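PDB 3BHQ: transcriptional regulator from Mesorhizobium loti, which probably binds DNA at its target promoters through a helix-turn-helix domain and so regulates transcription, as in other members of the TetR family. Local coordinates for residues Arg98-Leu103 with Ala189-His194; Cys144-Thr149 with Gly157-Ala162. All blocks are in the same frame, centred on the assembly; numbering follows the deposited sequence. Where two conformers were deposited one is given.

In the fold
Both contacts lie in the all-helical C-terminal domain of a TetR-type regulator, well away from the predicted helix-turn-helix. Contact 1 joins helix 88-103 to helix 188-206 across a long stretch of sequence; contact 2 joins helix 123-150 to the start of helix 159-181 across a short loop, and both of its segments fall between the two of contact 1. Their centres are 22 Å apart and their nearest atoms about 7 Å, so they do not touch. Helix 159-181 links them: it begins in contact 2 and farther on offers Leu170 to Ile100 and His194 of contact 1. Within segment 157-162, Tyr160 and Leu161 pack on the second subunit, so this region takes part in the dimer.

Contact 1: residues Arg98-Leu103 with Ala189-His194; sequences RLIAVL and AELERH
Ile100 and Leu191 meet between helix 88-103 and helix 188-206, two helices of the TetR-type C-terminal bundle far apart in sequence. In the conformer described, the isoleucine's two branches share the work. CG2, anti to its backbone N, lies 3.7 Å from CG of Leu191 and is equally near that residue's CD1. CG1, which stands beside the backbone N (chi1 -73°), carries CD1 on in an extended chain (chi2 176°) to the neighbouring helical turn. The two side chains run past one another in opposite directions, with Leu191 CG and CD1 beside Ile100 CG2. A branched aliphatic residue suits this place because one side chain can serve two neighbours three residues apart. Across the contact no hydrogen bond forms, and the helices are held here by apolar surface, with the nearest CA atoms, those of Ile100 and Leu191, 7.5 Å apart. Leu170 of helix 159-181 also packs against Ile100, and its carbonyl oxygen is hydrogen-bonded to NE2 of His194. That bond would tend to fix the imidazole's rotation, while the CD2 corner of the ring edge meets the isoleucine: Ile100 CD1 approaches near the ring plane, 3.9 Å from His194 CD2.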
loop_
_atom_site.group_PDB
_atom_site.type_symbol
_atom_site.label_atom_id
_atom_site.label_comp_id
_atom_site.label_asym_id
_atom_site.label_seq_id
_atom_site.Cartn_x
_atom_site.Cartn_y
_atom_site.Cartn_z
ATOM N N ARG A 98 -10.267 14.783 -6.366
ATOM C CA ARG A 98 -11.083 13.718 -6.972
ATOM C C ARG A 98 -10.415 12.349 -6.825
ATOM O O ARG A 98 -11.095 11.358 -6.546
ATOM C CB ARG A 98 -11.382 13.984 -8.454
ATOM C CG ARG A 98 -12.258 15.192 -8.721
ATOM C CD ARG A 98 -13.740 14.982 -8.336
ATOM N NE ARG A 98 -14.409 13.981 -9.181
ATOM C CZ ARG A 98 -14.716 12.715 -8.866
ATOM N NH1 ARG A 98 -15.321 11.962 -9.783
ATOM N NH2 ARG A 98 -14.456 12.187 -7.666
ATOM N N LEU A 99 -9.087 12.288 -7.016
ATOM C CA LEU A 99 -8.324 11.018 -6.876
ATOM C C LEU A 99 -8.469 10.457 -5.479
ATOM O O LEU A 99 -8.682 9.244 -5.320
ATOM C CB LEU A 99 -6.830 11.193 -7.186
ATOM C CG LEU A 99 -6.392 11.522 -8.610
ATOM C CD1 LEU A 99 -4.871 11.759 -8.618
ATOM C CD2 LEU A 99 -6.801 10.415 -9.600
ATOM N N ILE A 100 -8.319 11.308 -4.470
ATOM C CA ILE A 100 -8.502 10.887 -3.065
ATOM C C ILE A 100 -9.884 10.328 -2.853
ATOM O O ILE A 100 -10.048 9.257 -2.315
ATOM C CB ILE A 100 -8.327 12.049 -2.045
ATOM C CG1 ILE A 100 -6.854 12.409 -1.951
ATOM C CG2 ILE A 100 -8.871 11.663 -0.639
ATOM C CD1 ILE A 100 -6.578 13.598 -1.058
ATOM N N ALA A 101 -10.909 11.048 -3.302
ATOM C CA ALA A 101 -12.309 10.601 -3.101
ATOM C C ALA A 101 -12.613 9.260 -3.778
ATOM O O ALA A 101 -13.258 8.391 -3.189
ATOM C CB ALA A 101 -13.285 11.670 -3.575
ATOM N N VAL A 102 -12.131 9.083 -5.003
ATOM C CA VAL A 102 -12.334 7.852 -5.761
ATOM C C VAL A 102 -11.570 6.663 -5.170
ATOM O O VAL A 102 -12.126 5.574 -4.958
ATOM C CB VAL A 102 -11.928 8.058 -7.259
ATOM C CG1 VAL A 102 -11.898 6.752 -8.038
ATOM C CG2 VAL A 102 -12.865 9.066 -7.908
ATOM N N LEU A 103 -10.279 6.880 -4.941
ATOM C CA LEU A 103 -9.393 5.806 -4.498
ATOM C C LEU A 103 -9.569 5.407 -3.041
ATOM O O LEU A 103 -9.186 4.283 -2.682
ATOM C CB LEU A 103 -7.940 6.106 -4.893
ATOM C CG LEU A 103 -7.703 6.276 -6.402
ATOM C CD1 LEU A 103 -6.294 6.747 -6.712
ATOM C CD2 LEU A 103 -8.004 4.997 -7.158
ATOM N N ALA A 189 -12.726 19.409 4.756
ATOM C CA ALA A 189 -11.576 20.295 5.054
ATOM C C ALA A 189 -10.224 19.559 5.107
ATOM O O ALA A 189 -9.234 20.055 4.541
ATOM C CB ALA A 189 -11.791 21.074 6.360
ATOM N N GLU A 190 -10.195 18.389 5.760
ATOM C CA GLU A 190 -8.960 17.593 5.863
ATOM C C GLU A 190 -8.541 17.026 4.507
ATOM O O GLU A 190 -7.349 17.069 4.161
ATOM C CB GLU A 190 -9.115 16.422 6.839
ATOM C CG GLU A 190 -9.312 16.811 8.292
ATOM C CD GLU A 190 -9.591 15.595 9.169
ATOM O OE1 GLU A 190 -10.714 15.470 9.712
ATOM O OE2 GLU A 190 -8.681 14.734 9.254
ATOM N N LEU A 191 -9.512 16.470 3.773
ATOM C CA LEU A 191 -9.277 15.918 2.415
ATOM C C LEU A 191 -8.602 16.969 1.509
ATOM O O LEU A 191 -7.551 16.698 0.908
ATOM C CB LEU A 191 -10.602 15.437 1.790
ATOM C CG LEU A 191 -10.581 14.768 0.396
ATOM C CD1 LEU A 191 -11.773 13.809 0.195
ATOM C CD2 LEU A 191 -10.506 15.765 -0.795
ATOM N N GLU A 192 -9.197 18.168 1.465
ATOM C CA GLU A 192 -8.676 19.277 0.663
ATOM C C GLU A 192 -7.292 19.747 1.134
ATOM O O GLU A 192 -6.394 19.934 0.301
ATOM C CB GLU A 192 -9.677 20.447 0.617
ATOM C CG GLU A 192 -10.988 20.075 -0.128
ATOM C CD GLU A 192 -12.039 21.188 -0.142
ATOM O OE1 GLU A 192 -11.800 22.286 0.416
ATOM O OE2 GLU A 192 -13.118 20.952 -0.726
ATOM N N ARG A 193 -7.095 19.919 2.447
ATOM C CA ARG A 193 -5.777 20.341 2.947
ATOM C C ARG A 193 -4.676 19.369 2.531
ATOM O O ARG A 193 -3.552 19.779 2.195
ATOM C CB ARG A 193 -5.737 20.493 4.472
ATOM C CG ARG A 193 -6.386 21.759 5.025
ATOM C CD ARG A 193 -5.818 22.079 6.411
ATOM N NE ARG A 193 -5.995 20.958 7.338
ATOM C CZ ARG A 193 -7.126 20.657 7.995
ATOM N NH1 ARG A 193 -8.242 21.398 7.870
ATOM N NH2 ARG A 193 -7.135 19.593 8.804
ATOM N N HIS A 194 -5.017 18.081 2.572
ATOM C CA HIS A 194 -4.084 17.015 2.213
ATOM C C HIS A 194 -3.730 17.023 0.720
ATOM O O HIS A 194 -2.569 16.993 0.358
ATOM C CB HIS A 194 -4.649 15.644 2.584
ATOM C CG HIS A 194 -3.664 14.540 2.392
ATOM N ND1 HIS A 194 -2.626 14.336 3.274
ATOM C CD2 HIS A 194 -3.515 13.618 1.412
ATOM C CE1 HIS A 194 -1.894 13.318 2.856
ATOM N NE2 HIS A 194 -2.393 12.890 1.714
#

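Contact 2: residues Cys144-Thr149 with Gly157-Ala162; sequences CFQKLT and GDPYLA
Phe145 turns its CG beside the backbone N (chi1 -70°), which sends the ring toward the first turn of helix 159-181, while Gln146 has CG anti to its N and then bends at chi2 (59°), bringing the amide oxygen to the Pro159 ring carbons. The two residues thus grip the second of two consecutive helices, joined by a short loop, of the all-helical TetR-type C-terminal domain. Phe145 CB lies 4.1 Å from Pro159 CB, and farther out its CD2 is as close to the Ala162 methyl. Proline suits a first helical turn, where its missing N-H costs no helical bond, and the small alanine lets the ring edge point at its backbone, Phe145 CE2 lying 3.9 Å from Ala162 C, near the ring plane. The Gln146 side chain slants across Pro159, and its OE1 comes to 3.5 Å from Pro159 CG, while its NE2 is hydrogen-bonded to Asn150 OD1. Leu92 and the ring of Phe202 also meet Phe145. An alanine here would probably open a gap against Pro159 and Ala162 and leave Phe202 without its ring partner. Asp158 caps the new helix: its OD1 accepts from Leu161 N at 3.2 Å, from above the carboxylate plane. In the first helix, Thr149 N and OG1 reach Phe145 O from opposite faces of its plane, OG1 lying 2.9 Å from that oxygen.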
loop_
_atom_site.group_PDB
_atom_site.type_symbol
_atom_site.label_atom_id
_atom_site.label_comp_id
_atom_site.label_asym_id
_atom_site.label_seq_id
_atom_site.Cartn_x
_atom_site.Cartn_y
_atom_site.Cartn_z
ATOM N N CYS A 144 -1.394 12.344 -19.720
ATOM C CA CYS A 144 -1.839 13.717 -19.418
ATOM C C CYS A 144 -0.655 14.668 -19.119
ATOM O O CYS A 144 -0.585 15.779 -19.656
ATOM C CB CYS A 144 -2.862 13.704 -18.279
ATOM S SG CYS A 144 -3.215 15.275 -17.545
ATOM N N PHE A 145 0.275 14.232 -18.273
ATOM C CA PHE A 145 1.451 15.048 -17.944
ATOM C C PHE A 145 2.383 15.304 -19.143
ATOM O O PHE A 145 3.009 16.375 -19.222
ATOM C CB PHE A 145 2.280 14.414 -16.821
ATOM C CG PHE A 145 1.653 14.439 -15.453
ATOM C CD1 PHE A 145 0.481 15.167 -15.132
ATOM C CD2 PHE A 145 2.331 13.793 -14.427
ATOM C CE1 PHE A 145 -0.027 15.167 -13.806
ATOM C CE2 PHE A 145 1.842 13.821 -13.099
ATOM C CZ PHE A 145 0.680 14.485 -12.801
ATOM N N GLN A 146 2.486 14.324 -20.038
ATOM C CA GLN A 146 3.315 14.481 -21.252
ATOM C C GLN A 146 2.761 15.593 -22.121
ATOM O O GLN A 146 3.528 16.439 -22.622
ATOM C CB GLN A 146 3.391 13.186 -22.067
ATOM C CG GLN A 146 4.312 13.266 -23.321
ATOM C CD GLN A 146 5.735 13.630 -22.962
ATOM O OE1 GLN A 146 6.468 12.820 -22.383
ATOM N NE2 GLN A 146 6.144 14.854 -23.317
ATOM N N LYS A 147 1.443 15.582 -22.308
ATOM C CA LYS A 147 0.752 16.630 -23.076
ATOM C C LYS A 147 0.903 17.992 -22.398
ATOM O O LYS A 147 1.179 18.987 -23.064
ATOM C CB LYS A 147 -0.713 16.267 -23.316
ATOM C CG LYS A 147 -0.869 15.033 -24.204
ATOM C CD LYS A 147 -2.309 14.535 -24.282
ATOM C CE LYS A 147 -2.366 13.132 -24.890
ATOM N NZ LYS A 147 -3.728 12.541 -24.821
ATOM N N LEU A 148 0.775 18.036 -21.069
ATOM C CA LEU A 148 0.988 19.287 -20.324
ATOM C C LEU A 148 2.440 19.774 -20.436
ATOM O O LEU A 148 2.678 20.977 -20.469
ATOM C CB LEU A 148 0.590 19.144 -18.844
ATOM C CG LEU A 148 -0.907 18.980 -18.577
ATOM C CD1 LEU A 148 -1.136 18.563 -17.146
ATOM C CD2 LEU A 148 -1.675 20.274 -18.916
ATOM N N THR A 149 3.391 18.837 -20.442
ATOM C CA THR A 149 4.818 19.165 -20.610
ATOM C C THR A 149 5.071 19.718 -22.018
ATOM O O THR A 149 5.731 20.754 -22.157
ATOM C CB THR A 149 5.744 17.981 -20.290
ATOM O OG1 THR A 149 5.597 17.638 -18.903
ATOM C CG2 THR A 149 7.241 18.336 -20.548
ATOM N N GLY A 157 9.855 15.180 -17.182
ATOM C CA GLY A 157 10.725 14.428 -18.093
ATOM C C GLY A 157 10.374 12.953 -18.205
ATOM O O GLY A 157 10.425 12.397 -19.306
ATOM N N ASP A 158 10.048 12.330 -17.064
ATOM C CA ASP A 158 9.610 10.939 -16.955
ATOM C C ASP A 158 8.183 11.105 -16.396
ATOM O O ASP A 158 8.012 11.158 -15.175
ATOM C CB ASP A 158 10.533 10.162 -16.005
ATOM C CG ASP A 158 10.221 8.673 -15.919
ATOM O OD1 ASP A 158 9.103 8.204 -16.265
ATOM O OD2 ASP A 158 11.117 7.954 -15.411
ATOM N N PRO A 159 7.191 11.285 -17.289
ATOM C CA PRO A 159 5.810 11.471 -16.828
ATOM C C PRO A 159 5.210 10.337 -15.997
ATOM O O PRO A 159 4.393 10.642 -15.114
ATOM C CB PRO A 159 5.032 11.743 -18.127
ATOM C CG PRO A 159 5.902 11.345 -19.215
ATOM C CD PRO A 159 7.290 11.439 -18.756
ATOM N N TYR A 160 5.580 9.069 -16.249
ATOM C CA TYR A 160 5.092 7.923 -15.442
ATOM C C TYR A 160 5.679 8.031 -14.013
ATOM O O TYR A 160 4.956 7.822 -13.023
ATOM C CB TYR A 160 5.443 6.547 -16.066
ATOM C CG TYR A 160 4.770 5.329 -15.430
ATOM C CD1 TYR A 160 5.388 4.567 -14.414
ATOM C CD2 TYR A 160 3.509 4.902 -15.869
ATOM C CE1 TYR A 160 4.737 3.422 -13.848
ATOM C CE2 TYR A 160 2.879 3.790 -15.322
ATOM C CZ TYR A 160 3.490 3.045 -14.325
ATOM O OH TYR A 160 2.809 1.967 -13.809
ATOM N N LEU A 161 6.973 8.351 -13.916
ATOM C CA LEU A 161 7.611 8.525 -12.588
ATOM C C LEU A 161 6.949 9.676 -11.835
ATOM O O LEU A 161 6.589 9.510 -10.654
ATOM C CB LEU A 161 9.111 8.767 -12.716
ATOM C CG LEU A 161 9.911 8.925 -11.403
ATOM C CD1 LEU A 161 9.846 7.691 -10.580
ATOM C CD2 LEU A 161 11.355 9.275 -11.701
ATOM N N ALA A 162 6.737 10.775 -12.541
ATOM C CA ALA A 162 6.085 11.994 -11.983
ATOM C C ALA A 162 4.676 11.648 -11.518
ATOM O O ALA A 162 4.268 12.059 -10.440
ATOM C CB ALA A 162 6.054 13.086 -12.977
#